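Local atomic coordinates of nitric oxide dioxygenase (Rhodothermus marinus DSM 4252, PDB entry 6WK3), a protein that binds heme, probably acts as a nitric oxide dioxygenase, and is present here as an engineered carbene transferase. Residues L13-V18 with S67-S72; T31-L36 with R52-L57; L62-S67 with Y126-H131. The protein carries 1 engineered substitution. One frame throughout, in Å; residues are numbered along the deposited sequence.

Contact 1 of 3, residues L13-V18 with S67-S72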
loop_
_atom_site.group_PDB
_atom_site.type_symbol
_atom_site.label_atom_id
_atom_site.label_comp_id
_atom_site.label_asym_id
_atom_site.label_seq_id
_atom_site.Cartn_x
_atom_site.Cartn_y
_atom_site.Cartn_z
ATOM N N LEU A 13 -29.873 -8.770 6.933
ATOM C CA LEU A 13 -29.999 -8.648 5.485
ATOM C C LEU A 13 -28.643 -8.738 4.793
ATOM O O LEU A 13 -28.534 -9.329 3.714
ATOM C CB LEU A 13 -30.700 -7.336 5.129
ATOM C CG LEU A 13 -32.205 -7.290 5.400
ATOM C CD1 LEU A 13 -32.698 -5.856 5.529
ATOM C CD2 LEU A 13 -32.964 -8.023 4.313
ATOM N N VAL A 14 -27.600 -8.159 5.396
ATOM C CA VAL A 14 -26.266 -8.272 4.817
ATOM C C VAL A 14 -25.794 -9.719 4.855
ATOM O O VAL A 14 -25.195 -10.216 3.893
ATOM C CB VAL A 14 -25.279 -7.338 5.539
ATOM C CG1 VAL A 14 -23.844 -7.748 5.241
ATOM C CG2 VAL A 14 -25.515 -5.895 5.132
ATOM N N ARG A 15 -26.057 -10.416 5.963
ATOM C CA ARG A 15 -25.700 -11.827 6.061
ATOM C C ARG A 15 -26.410 -12.644 4.991
ATOM O O ARG A 15 -25.847 -13.602 4.451
ATOM C CB ARG A 15 -26.056 -12.355 7.453
ATOM C CG ARG A 15 -25.051 -13.312 8.079
ATOM C CD ARG A 15 -25.612 -13.931 9.375
ATOM N NE ARG A 15 -26.125 -12.919 10.301
ATOM C CZ ARG A 15 -27.387 -12.840 10.717
ATOM N NH1 ARG A 15 -28.289 -13.717 10.295
ATOM N NH2 ARG A 15 -27.749 -11.880 11.560
ATOM N N ALA A 16 -27.648 -12.270 4.666
ATOM C CA ALA A 16 -28.444 -13.050 3.731
ATOM C C ALA A 16 -28.000 -12.855 2.287
ATOM O O ALA A 16 -28.277 -13.720 1.451
ATOM C CB ALA A 16 -29.924 -12.697 3.883
ATOM N N SER A 17 -27.315 -11.755 1.973
ATOM C CA SER A 17 -26.838 -11.548 0.613
ATOM C C SER A 17 -25.545 -12.292 0.316
ATOM O O SER A 17 -25.086 -12.251 -0.828
ATOM C CB SER A 17 -26.648 -10.053 0.323
ATOM O OG SER A 17 -25.988 -9.381 1.379
ATOM N N VAL A 18 -24.950 -12.974 1.298
ATOM C CA VAL A 18 -23.697 -13.696 1.044
ATOM C C VAL A 18 -23.829 -14.665 -0.123
ATOM O O VAL A 18 -22.931 -14.691 -0.982
ATOM C CB VAL A 18 -23.192 -14.357 2.333
ATOM C CG1 VAL A 18 -22.223 -15.491 2.022
ATOM C CG2 VAL A 18 -22.506 -13.332 3.220
ATOM N N SER A 67 -18.701 -11.642 7.820
ATOM C CA SER A 67 -18.233 -11.320 9.158
ATOM C C SER A 67 -18.917 -10.064 9.677
ATOM O O SER A 67 -18.346 -9.324 10.477
ATOM C CB SER A 67 -16.714 -11.158 9.171
ATOM O OG SER A 67 -16.266 -10.554 10.372
ATOM N N ILE A 68 -20.144 -9.810 9.217
ATOM C CA ILE A 68 -20.856 -8.607 9.618
ATOM C C ILE A 68 -21.243 -8.643 11.095
ATOM O O ILE A 68 -21.459 -7.585 11.696
ATOM C CB ILE A 68 -22.083 -8.400 8.705
ATOM C CG1 ILE A 68 -22.644 -6.984 8.845
ATOM C CG2 ILE A 68 -23.156 -9.433 8.995
ATOM C CD1 ILE A 68 -21.655 -5.896 8.509
ATOM N N ASP A 69 -21.317 -9.831 11.709
ATOM C CA ASP A 69 -21.590 -9.905 13.145
ATOM C C ASP A 69 -20.349 -9.632 13.987
ATOM O O ASP A 69 -20.473 -9.184 15.133
ATOM C CB ASP A 69 -22.166 -11.272 13.518
ATOM C CG ASP A 69 -23.548 -11.516 12.923
ATOM O OD1 ASP A 69 -24.308 -10.542 12.713
ATOM O OD2 ASP A 69 -23.869 -12.693 12.656
ATOM N N ASN A 70 -19.155 -9.902 13.459
ATOM C CA ASN A 70 -17.900 -9.622 14.156
ATOM C C ASN A 70 -16.967 -8.883 13.205
ATOM O O ASN A 70 -16.080 -9.485 12.586
ATOM C CB ASN A 70 -17.258 -10.906 14.685
ATOM C CG ASN A 70 -15.969 -10.645 15.449
ATOM O OD1 ASN A 70 -15.612 -9.494 15.721
ATOM N ND2 ASN A 70 -15.263 -11.715 15.801
ATOM N N PRO A 71 -17.131 -7.564 13.076
ATOM C CA PRO A 71 -16.224 -6.804 12.204
ATOM C C PRO A 71 -14.784 -6.788 12.691
ATOM O O PRO A 71 -13.874 -6.623 11.872
ATOM C CB PRO A 71 -16.835 -5.395 12.205
ATOM C CG PRO A 71 -18.251 -5.587 12.646
ATOM C CD PRO A 71 -18.210 -6.722 13.616
ATOM N N SER A 72 -14.542 -6.961 13.994
ATOM C CA SER A 72 -13.170 -6.928 14.492
ATOM C C SER A 72 -12.337 -8.109 14.006
ATOM O O SER A 72 -11.107 -8.064 14.119
ATOM C CB SER A 72 -13.162 -6.865 16.025
ATOM O OG SER A 72 -13.537 -8.101 16.608
#
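V14 and R15, near the end of helix 8-16, meet I68 and D69 of the loop joining helices 50-66 and 75-88, so the contact ties the first helix of the globin fold to its EF turn. Two side-chain crossings, each at about a right angle, build it. In the buried one, V14 places CG1 anti to its backbone N (chi1 163°), and this methyl touches I68 CG1 at 3.9 Å and I68 CB at the same distance, so it rests against the root of the isoleucine branch. A65 of helix 50-66 and A125 of helix 116-145 also pack on V14.

The outer crossing is polar and exposed. R15 bends at its third torsion and brings NE to D69 OD2 at 3.3 Å, but the N-H...O angle of 123° makes this a weak bond within a salt bridge. The guanidinium and carboxylate planes lie 46° apart, so the groups do not pair flat. The other oxygen of D69, OD1, forms a salt bridge with R11, giving the carboxylate two arginine partners. Nearer the helix end, S17 OG, itself bonded to W122 NE1, donates to V14 O over 2.8 Å, on the same face of the carbonyl as S17 N.

Contact 2 of 3, residues T31-L36 with R52-L57. Engineered in segment 52-57: V53 (natural residue Gln). With HEM (protoporphyrin IX containing Fe), chain E.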
loop_
_atom_site.group_PDB
_atom_site.type_symbol
_atom_site.label_atom_id
_atom_site.label_comp_id
_atom_site.label_asym_id
_atom_site.label_seq_id
_atom_site.Cartn_x
_atom_site.Cartn_y
_atom_site.Cartn_z
ATOM N N THR A 31 -18.611 -3.449 -11.947
ATOM C CA THR A 31 -19.615 -2.459 -12.323
ATOM C C THR A 31 -19.479 -1.199 -11.485
ATOM O O THR A 31 -19.646 -0.083 -11.987
ATOM C CB THR A 31 -21.010 -3.054 -12.167
ATOM O OG1 THR A 31 -21.154 -4.162 -13.065
ATOM C CG2 THR A 31 -22.084 -2.015 -12.447
ATOM N N MET A 32 -19.170 -1.360 -10.201
ATOM C CA MET A 32 -18.971 -0.205 -9.337
ATOM C C MET A 32 -17.837 0.673 -9.850
ATOM O O MET A 32 -17.974 1.899 -9.928
ATOM C CB MET A 32 -18.696 -0.673 -7.910
ATOM C CG MET A 32 -18.793 0.422 -6.882
ATOM S SD MET A 32 -17.367 0.452 -5.796
ATOM C CE MET A 32 -16.172 1.240 -6.873
ATOM N N TYR A 33 -16.708 0.059 -10.217
ATOM C CA TYR A 33 -15.556 0.837 -10.662
ATOM C C TYR A 33 -15.823 1.532 -11.994
ATOM O O TYR A 33 -15.343 2.649 -12.220
ATOM C CB TYR A 33 -14.315 -0.050 -10.770
ATOM C CG TYR A 33 -13.139 0.657 -11.420
ATOM C CD1 TYR A 33 -12.414 1.620 -10.726
ATOM C CD2 TYR A 33 -12.770 0.379 -12.733
ATOM C CE1 TYR A 33 -11.349 2.277 -11.313
ATOM C CE2 TYR A 33 -11.707 1.036 -13.331
ATOM C CZ TYR A 33 -11.000 1.982 -12.615
ATOM O OH TYR A 33 -9.940 2.638 -13.198
ATOM N N ARG A 34 -16.575 0.888 -12.895
ATOM C CA ARG A 34 -16.878 1.522 -14.178
ATOM C C ARG A 34 -17.783 2.730 -13.996
ATOM O O ARG A 34 -17.587 3.761 -14.647
ATOM C CB ARG A 34 -17.510 0.515 -15.137
ATOM C CG ARG A 34 -16.535 -0.570 -15.548
ATOM C CD ARG A 34 -17.154 -1.614 -16.455
ATOM N NE ARG A 34 -16.222 -2.723 -16.631
ATOM C CZ ARG A 34 -16.477 -3.985 -16.308
ATOM N NH1 ARG A 34 -17.660 -4.327 -15.806
ATOM N NH2 ARG A 34 -15.547 -4.911 -16.503
ATOM N N LEU A 35 -18.771 2.625 -13.108
ATOM C CA LEU A 35 -19.605 3.779 -12.799
ATOM C C LEU A 35 -18.782 4.896 -12.172
ATOM O O LEU A 35 -19.032 6.078 -12.426
ATOM C CB LEU A 35 -20.747 3.362 -11.876
ATOM C CG LEU A 35 -21.711 2.327 -12.456
ATOM C CD1 LEU A 35 -22.806 1.993 -11.448
ATOM C CD2 LEU A 35 -22.312 2.822 -13.756
ATOM N N LEU A 36 -17.790 4.543 -11.352
ATOM C CA LEU A 36 -16.922 5.558 -10.764
ATOM C C LEU A 36 -16.006 6.173 -11.817
ATOM O O LEU A 36 -15.761 7.386 -11.804
ATOM C CB LEU A 36 -16.111 4.944 -9.618
ATOM C CG LEU A 36 -15.196 5.849 -8.791
ATOM C CD1 LEU A 36 -15.992 6.644 -7.777
ATOM C CD2 LEU A 36 -14.111 5.028 -8.101
ATOM N N ARG A 52 -6.723 -5.243 -10.738
ATOM C CA ARG A 52 -6.349 -5.958 -9.523
ATOM C C ARG A 52 -7.188 -5.504 -8.331
ATOM O O ARG A 52 -7.612 -6.325 -7.511
ATOM C CB ARG A 52 -4.859 -5.753 -9.254
ATOM C CG ARG A 52 -4.376 -6.285 -7.927
ATOM C CD ARG A 52 -2.906 -5.980 -7.711
ATOM N NE ARG A 52 -2.407 -6.674 -6.532
ATOM C CZ ARG A 52 -1.984 -7.933 -6.536
ATOM N NH1 ARG A 52 -1.989 -8.628 -7.666
ATOM N NH2 ARG A 52 -1.555 -8.497 -5.411
ATOM N N VAL A 53 -7.441 -4.199 -8.226
ATOM C CA VAL A 53 -8.236 -3.663 -7.127
ATOM C C VAL A 53 -9.669 -4.168 -7.200
ATOM O O VAL A 53 -10.317 -4.378 -6.169
ATOM C CB VAL A 53 -8.166 -2.122 -7.150
ATOM C CG1 VAL A 53 -9.123 -1.514 -6.150
ATOM C CG2 VAL A 53 -6.740 -1.661 -6.883
ATOM N N ILE A 54 -10.180 -4.396 -8.411
ATOM C CA ILE A 54 -11.555 -4.859 -8.564
ATOM C C ILE A 54 -11.743 -6.217 -7.898
ATOM O O ILE A 54 -12.757 -6.464 -7.230
ATOM C CB ILE A 54 -11.937 -4.894 -10.053
ATOM C CG1 ILE A 54 -12.436 -3.518 -10.502
ATOM C CG2 ILE A 54 -12.984 -5.971 -10.320
ATOM C CD1 ILE A 54 -12.424 -3.326 -12.002
ATOM N N HIS A 55 -10.775 -7.119 -8.056
ATOM C CA HIS A 55 -10.930 -8.437 -7.457
ATOM C C HIS A 55 -10.673 -8.403 -5.956
ATOM O O HIS A 55 -11.228 -9.222 -5.219
ATOM C CB HIS A 55 -10.010 -9.440 -8.147
ATOM C CG HIS A 55 -10.573 -9.986 -9.423
ATOM N ND1 HIS A 55 -11.086 -11.262 -9.524
ATOM C CD2 HIS A 55 -10.720 -9.423 -10.646
ATOM C CE1 HIS A 55 -11.518 -11.464 -10.755
ATOM N NE2 HIS A 55 -11.311 -10.363 -11.456
ATOM N N LYS A 56 -9.855 -7.455 -5.495
ATOM C CA LYS A 56 -9.640 -7.277 -4.064
ATOM C C LYS A 56 -10.901 -6.769 -3.377
ATOM O O LYS A 56 -11.277 -7.267 -2.309
ATOM C CB LYS A 56 -8.478 -6.316 -3.827
ATOM C CG LYS A 56 -7.116 -6.976 -3.854
ATOM C CD LYS A 56 -6.004 -5.937 -3.857
ATOM C CE LYS A 56 -4.802 -6.393 -3.033
ATOM N NZ LYS A 56 -4.193 -7.647 -3.551
ATOM N N LEU A 57 -11.565 -5.775 -3.974
ATOM C CA LEU A 57 -12.799 -5.263 -3.390
ATOM C C LEU A 57 -13.888 -6.327 -3.392
ATOM O O LEU A 57 -14.653 -6.439 -2.427
ATOM C CB LEU A 57 -13.268 -4.014 -4.137
ATOM C CG LEU A 57 -14.573 -3.440 -3.561
ATOM C CD1 LEU A 57 -14.296 -2.367 -2.531
ATOM C CD2 LEU A 57 -15.477 -2.898 -4.652
HETATM C CHA HEM E . -7.912 -0.262 -2.551
HETATM C CHB HEM E . -11.988 -1.571 -0.239
HETATM C CHC HEM E . -13.369 3.063 -0.463
HETATM C CHD HEM E . -10.123 3.800 -4.005
HETATM C C1A HEM E . -8.848 -1.007 -1.859
HETATM C C2A HEM E . -8.708 -2.381 -1.430
HETATM C C3A HEM E . -9.828 -2.744 -0.800
HETATM C C4A HEM E . -10.728 -1.612 -0.795
HETATM C CMA HEM E . -10.118 -4.126 -0.183
HETATM C CAA HEM E . -7.476 -3.275 -1.660
HETATM C CBA HEM E . -6.534 -3.101 -0.474
HETATM C CGA HEM E . -5.413 -4.101 -0.570
HETATM O O1A HEM E . -4.329 -3.741 -1.089
HETATM O O2A HEM E . -5.601 -5.263 -0.127
HETATM C C1B HEM E . -12.712 -0.416 -0.038
HETATM C C2B HEM E . -13.923 -0.272 0.746
HETATM C C3B HEM E . -14.312 1.014 0.671
HETATM C C4B HEM E . -13.347 1.722 -0.149
HETATM C CMB HEM E . -14.605 -1.443 1.485
HETATM C CAB HEM E . -15.521 1.716 1.335
HETATM C CBB HEM E . -16.156 1.238 2.406
HETATM C C1C HEM E . -12.639 3.673 -1.464
HETATM C C2C HEM E . -12.792 5.035 -1.917
HETATM C C3C HEM E . -11.918 5.251 -2.905
HETATM C C4C HEM E . -11.147 4.034 -3.106
HETATM C CMC HEM E . -13.809 6.056 -1.365
HETATM C CAC HEM E . -11.785 6.601 -3.643
HETATM C CBC HEM E . -11.350 6.651 -4.900
HETATM C C1D HEM E . -9.148 2.831 -3.855
HETATM C C2D HEM E . -7.813 2.798 -4.423
HETATM C C3D HEM E . -7.215 1.664 -4.016
HETATM C C4D HEM E . -8.139 0.947 -3.174
HETATM C CMD HEM E . -7.215 3.887 -5.342
HETATM C CAD HEM E . -5.796 1.146 -4.344
HETATM C CBD HEM E . -4.754 1.944 -3.570
HETATM C CGD HEM E . -3.448 1.192 -3.500
HETATM O O1D HEM E . -3.459 -0.067 -3.586
HETATM O O2D HEM E . -2.393 1.861 -3.337
HETATM N NA HEM E . -10.094 -0.573 -1.452
HETATM N NB HEM E . -12.394 0.819 -0.561
HETATM N NC HEM E . -11.630 3.099 -2.213
HETATM N ND HEM E . -9.299 1.686 -3.105
HETATM FE FE HEM E . -10.911 1.225 -1.928
#
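The Y33 ring meets I54 obliquely: the CD1 methyl of I54 comes to 3.8 Å from ring atom CD2 of Y33, while the ring of F47 packs against it edge-to-face. The second flat group is the heme, and helix 50-66 covers one of its faces. L57 CD1 stands almost vertically over the meso carbon CHB of the heme at 3.3 Å, a close approach, and V53 CG1 lies on the same side, 4.0 Å from heme CHA. V53 is an engineered valine where the natural protein has glutamine, and its other methyl touches the base of a propionate arm.

L57 is two-sided. With CG anti to the backbone N (chi1 180°), it sends CD1 to the porphyrin and CD2 to the sulfur of M32, at 4.0 Å from SD. Helices 18-39 and 50-66 are helices B and E of the globin fold, and the nearest CA pair between the two segments, that of Y33 and I54, is 7.3 Å apart. The S29 hydroxyl on helix 18-39 adds a hydrogen bond to I54 O.

At the heme edge K56 runs along a propionate. CE of K56 lies 3.2 Å from heme O2A, while the bends at chi3 and chi4 turn NZ away toward a long, weak ion pair with E48 of the second subunit, whose OE2 also takes a salt bridge from R52 NH2. With an alanine in place of K56 the propionate would probably lose this aliphatic neighbour, and E48 of the second subunit this positive charge. H55, on the same helix, binds copper with E51.

Contact 3 of 3, residues L62-S67 with Y126-H131. With HEM (protoporphyrin IX containing Fe), chain E.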
loop_
_atom_site.group_PDB
_atom_site.type_symbol
_atom_site.label_atom_id
_atom_site.label_comp_id
_atom_site.label_asym_id
_atom_site.label_seq_id
_atom_site.Cartn_x
_atom_site.Cartn_y
_atom_site.Cartn_z
ATOM N N LEU A 62 -17.310 -9.760 0.062
ATOM C CA LEU A 62 -17.692 -11.095 0.506
ATOM C C LEU A 62 -17.263 -11.346 1.950
ATOM O O LEU A 62 -18.067 -11.779 2.782
ATOM C CB LEU A 62 -17.086 -12.141 -0.425
ATOM C CG LEU A 62 -17.559 -13.579 -0.239
ATOM C CD1 LEU A 62 -19.077 -13.642 -0.152
ATOM C CD2 LEU A 62 -17.047 -14.430 -1.387
ATOM N N ALA A 63 -15.994 -11.076 2.266
ATOM C CA ALA A 63 -15.507 -11.321 3.620
ATOM C C ALA A 63 -16.250 -10.463 4.638
ATOM O O ALA A 63 -16.606 -10.938 5.720
ATOM C CB ALA A 63 -13.999 -11.066 3.693
ATOM N N TYR A 64 -16.503 -9.199 4.298
ATOM C CA TYR A 64 -17.213 -8.299 5.201
ATOM C C TYR A 64 -18.629 -8.787 5.466
ATOM O O TYR A 64 -19.115 -8.726 6.599
ATOM C CB TYR A 64 -17.232 -6.898 4.598
ATOM C CG TYR A 64 -17.885 -5.827 5.439
ATOM C CD1 TYR A 64 -17.666 -5.750 6.813
ATOM C CD2 TYR A 64 -18.700 -4.870 4.851
ATOM C CE1 TYR A 64 -18.252 -4.743 7.572
ATOM C CE2 TYR A 64 -19.288 -3.872 5.595
ATOM C CZ TYR A 64 -19.063 -3.811 6.951
ATOM O OH TYR A 64 -19.655 -2.807 7.676
ATOM N N ALA A 65 -19.312 -9.268 4.428
ATOM C CA ALA A 65 -20.658 -9.792 4.613
ATOM C C ALA A 65 -20.637 -11.080 5.428
ATOM O O ALA A 65 -21.544 -11.327 6.228
ATOM C CB ALA A 65 -21.323 -10.007 3.252
ATOM N N ARG A 66 -19.601 -11.904 5.252
ATOM C CA ARG A 66 -19.465 -13.131 6.031
ATOM C C ARG A 66 -19.126 -12.858 7.492
ATOM O O ARG A 66 -19.229 -13.765 8.322
ATOM C CB ARG A 66 -18.371 -14.018 5.436
ATOM C CG ARG A 66 -18.684 -14.655 4.093
ATOM C CD ARG A 66 -17.871 -15.927 3.944
ATOM N NE ARG A 66 -17.598 -16.285 2.558
ATOM C CZ ARG A 66 -18.270 -17.208 1.881
ATOM N NH1 ARG A 66 -19.267 -17.868 2.461
ATOM N NH2 ARG A 66 -17.946 -17.475 0.623
ATOM N N SER A 67 -18.701 -11.642 7.820
ATOM C CA SER A 67 -18.233 -11.320 9.158
ATOM C C SER A 67 -18.917 -10.064 9.677
ATOM O O SER A 67 -18.346 -9.324 10.477
ATOM C CB SER A 67 -16.714 -11.158 9.171
ATOM O OG SER A 67 -16.266 -10.554 10.372
ATOM N N TYR A 126 -22.051 -0.096 4.639
ATOM C CA TYR A 126 -21.033 0.715 3.985
ATOM C C TYR A 126 -20.627 1.888 4.865
ATOM O O TYR A 126 -19.434 2.177 5.014
ATOM C CB TYR A 126 -21.538 1.211 2.627
ATOM C CG TYR A 126 -20.536 2.089 1.919
ATOM C CD1 TYR A 126 -20.499 3.463 2.144
ATOM C CD2 TYR A 126 -19.609 1.543 1.044
ATOM C CE1 TYR A 126 -19.569 4.260 1.521
ATOM C CE2 TYR A 126 -18.682 2.335 0.405
ATOM C CZ TYR A 126 -18.667 3.692 0.644
ATOM O OH TYR A 126 -17.744 4.484 0.006
ATOM N N ASP A 127 -21.610 2.589 5.439
ATOM C CA ASP A 127 -21.313 3.770 6.245
ATOM C C ASP A 127 -20.485 3.412 7.468
ATOM O O ASP A 127 -19.630 4.194 7.900
ATOM C CB ASP A 127 -22.607 4.464 6.670
ATOM C CG ASP A 127 -23.339 5.097 5.499
ATOM O OD1 ASP A 127 -22.711 5.296 4.434
ATOM O OD2 ASP A 127 -24.545 5.393 5.647
ATOM N N PHE A 128 -20.733 2.241 8.051
ATOM C CA PHE A 128 -19.900 1.786 9.156
ATOM C C PHE A 128 -18.461 1.605 8.698
ATOM O O PHE A 128 -17.530 2.166 9.288
ATOM C CB PHE A 128 -20.459 0.481 9.727
ATOM C CG PHE A 128 -19.581 -0.152 10.782
ATOM C CD1 PHE A 128 -19.687 0.227 12.114
ATOM C CD2 PHE A 128 -18.652 -1.126 10.440
ATOM C CE1 PHE A 128 -18.881 -0.349 13.081
ATOM C CE2 PHE A 128 -17.847 -1.710 11.403
ATOM C CZ PHE A 128 -17.963 -1.321 12.729
ATOM N N LEU A 129 -18.263 0.828 7.634
ATOM C CA LEU A 129 -16.915 0.562 7.149
ATOM C C LEU A 129 -16.245 1.838 6.648
ATOM O O LEU A 129 -15.047 2.043 6.869
ATOM C CB LEU A 129 -16.964 -0.496 6.049
ATOM C CG LEU A 129 -15.649 -1.159 5.653
ATOM C CD1 LEU A 129 -14.829 -1.543 6.884
ATOM C CD2 LEU A 129 -15.947 -2.371 4.796
ATOM N N ALA A 130 -17.009 2.717 5.996
ATOM C CA ALA A 130 -16.455 3.978 5.509
ATOM C C ALA A 130 -15.979 4.861 6.656
ATOM O O ALA A 130 -14.895 5.452 6.586
ATOM C CB ALA A 130 -17.492 4.720 4.668
ATOM N N HIS A 131 -16.788 4.985 7.713
ATOM C CA HIS A 131 -16.416 5.855 8.827
ATOM C C HIS A 131 -15.170 5.338 9.529
ATOM O O HIS A 131 -14.334 6.121 9.990
ATOM C CB HIS A 131 -17.575 5.971 9.814
ATOM C CG HIS A 131 -17.382 7.030 10.856
ATOM N ND1 HIS A 131 -17.840 8.321 10.703
ATOM C CD2 HIS A 131 -16.779 6.988 12.067
ATOM C CE1 HIS A 131 -17.529 9.028 11.776
ATOM N NE2 HIS A 131 -16.885 8.242 12.618
HETATM C CHA HEM E . -7.912 -0.262 -2.551
HETATM C CHB HEM E . -11.988 -1.571 -0.239
HETATM C CHC HEM E . -13.369 3.063 -0.463
HETATM C CHD HEM E . -10.123 3.800 -4.005
HETATM C C1A HEM E . -8.848 -1.007 -1.859
HETATM C C2A HEM E . -8.708 -2.381 -1.430
HETATM C C3A HEM E . -9.828 -2.744 -0.800
HETATM C C4A HEM E . -10.728 -1.612 -0.795
HETATM C CMA HEM E . -10.118 -4.126 -0.183
HETATM C CAA HEM E . -7.476 -3.275 -1.660
HETATM C CBA HEM E . -6.534 -3.101 -0.474
HETATM C CGA HEM E . -5.413 -4.101 -0.570
HETATM O O1A HEM E . -4.329 -3.741 -1.089
HETATM O O2A HEM E . -5.601 -5.263 -0.127
HETATM C C1B HEM E . -12.712 -0.416 -0.038
HETATM C C2B HEM E . -13.923 -0.272 0.746
HETATM C C3B HEM E . -14.312 1.014 0.671
HETATM C C4B HEM E . -13.347 1.722 -0.149
HETATM C CMB HEM E . -14.605 -1.443 1.485
HETATM C CAB HEM E . -15.521 1.716 1.335
HETATM C CBB HEM E . -16.156 1.238 2.406
HETATM C C1C HEM E . -12.639 3.673 -1.464
HETATM C C2C HEM E . -12.792 5.035 -1.917
HETATM C C3C HEM E . -11.918 5.251 -2.905
HETATM C C4C HEM E . -11.147 4.034 -3.106
HETATM C CMC HEM E . -13.809 6.056 -1.365
HETATM C CAC HEM E . -11.785 6.601 -3.643
HETATM C CBC HEM E . -11.350 6.651 -4.900
HETATM C C1D HEM E . -9.148 2.831 -3.855
HETATM C C2D HEM E . -7.813 2.798 -4.423
HETATM C C3D HEM E . -7.215 1.664 -4.016
HETATM C C4D HEM E . -8.139 0.947 -3.174
HETATM C CMD HEM E . -7.215 3.887 -5.342
HETATM C CAD HEM E . -5.796 1.146 -4.344
HETATM C CBD HEM E . -4.754 1.944 -3.570
HETATM C CGD HEM E . -3.448 1.192 -3.500
HETATM O O1D HEM E . -3.459 -0.067 -3.586
HETATM O O2D HEM E . -2.393 1.861 -3.337
HETATM N NA HEM E . -10.094 -0.573 -1.452
HETATM N NB HEM E . -12.394 0.819 -0.561
HETATM N NC HEM E . -11.630 3.099 -2.213
HETATM N ND HEM E . -9.299 1.686 -3.105
HETATM FE FE HEM E . -10.911 1.225 -1.928
#
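Y64 against L129 and F128 is a buried aromatic-aliphatic contact between helices 50-66 and 116-145, helices E and H of the globin fold, beside the heme. Their nearest CA pair, Y64 and L129, is a wide 9.1 Å apart, and the tyrosine spans the gap: chi1 of -178° swings its ring off the helix backbone and across to 116-145. The two side chains run antiparallel alongside each other, and the CD2 methyl of L129 sits over one face of the Y64 ring, 3.8 Å from its centroid and 15° off the normal, a CH-pi contact displaced toward the CD2-CE2 side.

F128 approaches differently. Its CD2 lies near the plane of the Y64 ring, at the phenol edge, 3.4 Å from Y64 OH. That hydroxyl is not left to carbon neighbours, because it is hydrogen-bonded to A125 O one turn earlier on helix 116-145. The bond fixes where the far end of the ring lies, and the L129 methyl over one face would oppose its turning. L6 also packs on F128, and L74 on Y64.

The same helix also lines the heme pocket. The methyl that lies on Y64 also touches heme, with L129 CD2 3.7 Å from heme CMB, and so links the tyrosine to the cofactor. Y126 turns away from helix 50-66; Y95 O anchors its hydroxyl and W99 meets its ring. Y126 CE2 rests 3.4 Å from heme CAB, the first carbon of a vinyl group.

Overall arrangement
Contacts 2 and 3 are core packing, without hydrogen bonds between their segments, and both use helix 50-66 and touch the heme: the 52-57 part covers a porphyrin face, whereas contact 3 draws in helix 116-145 at a vinyl and a methyl. Their nearest atoms stay about 5 Å apart. Contact 1 is half surface, the only one with a salt bridge between its segments, and lies away from the heme and copper sites. It nonetheless abuts contact 3, sharing S67, with V18 CG2 3.5 Å from A65 CB. Contacts 1 and 2 are separate, their centres about 21 Å apart. Charge thus appears at the exposed side of contact 1, and beside contact 2 at the propionate and subunit interface.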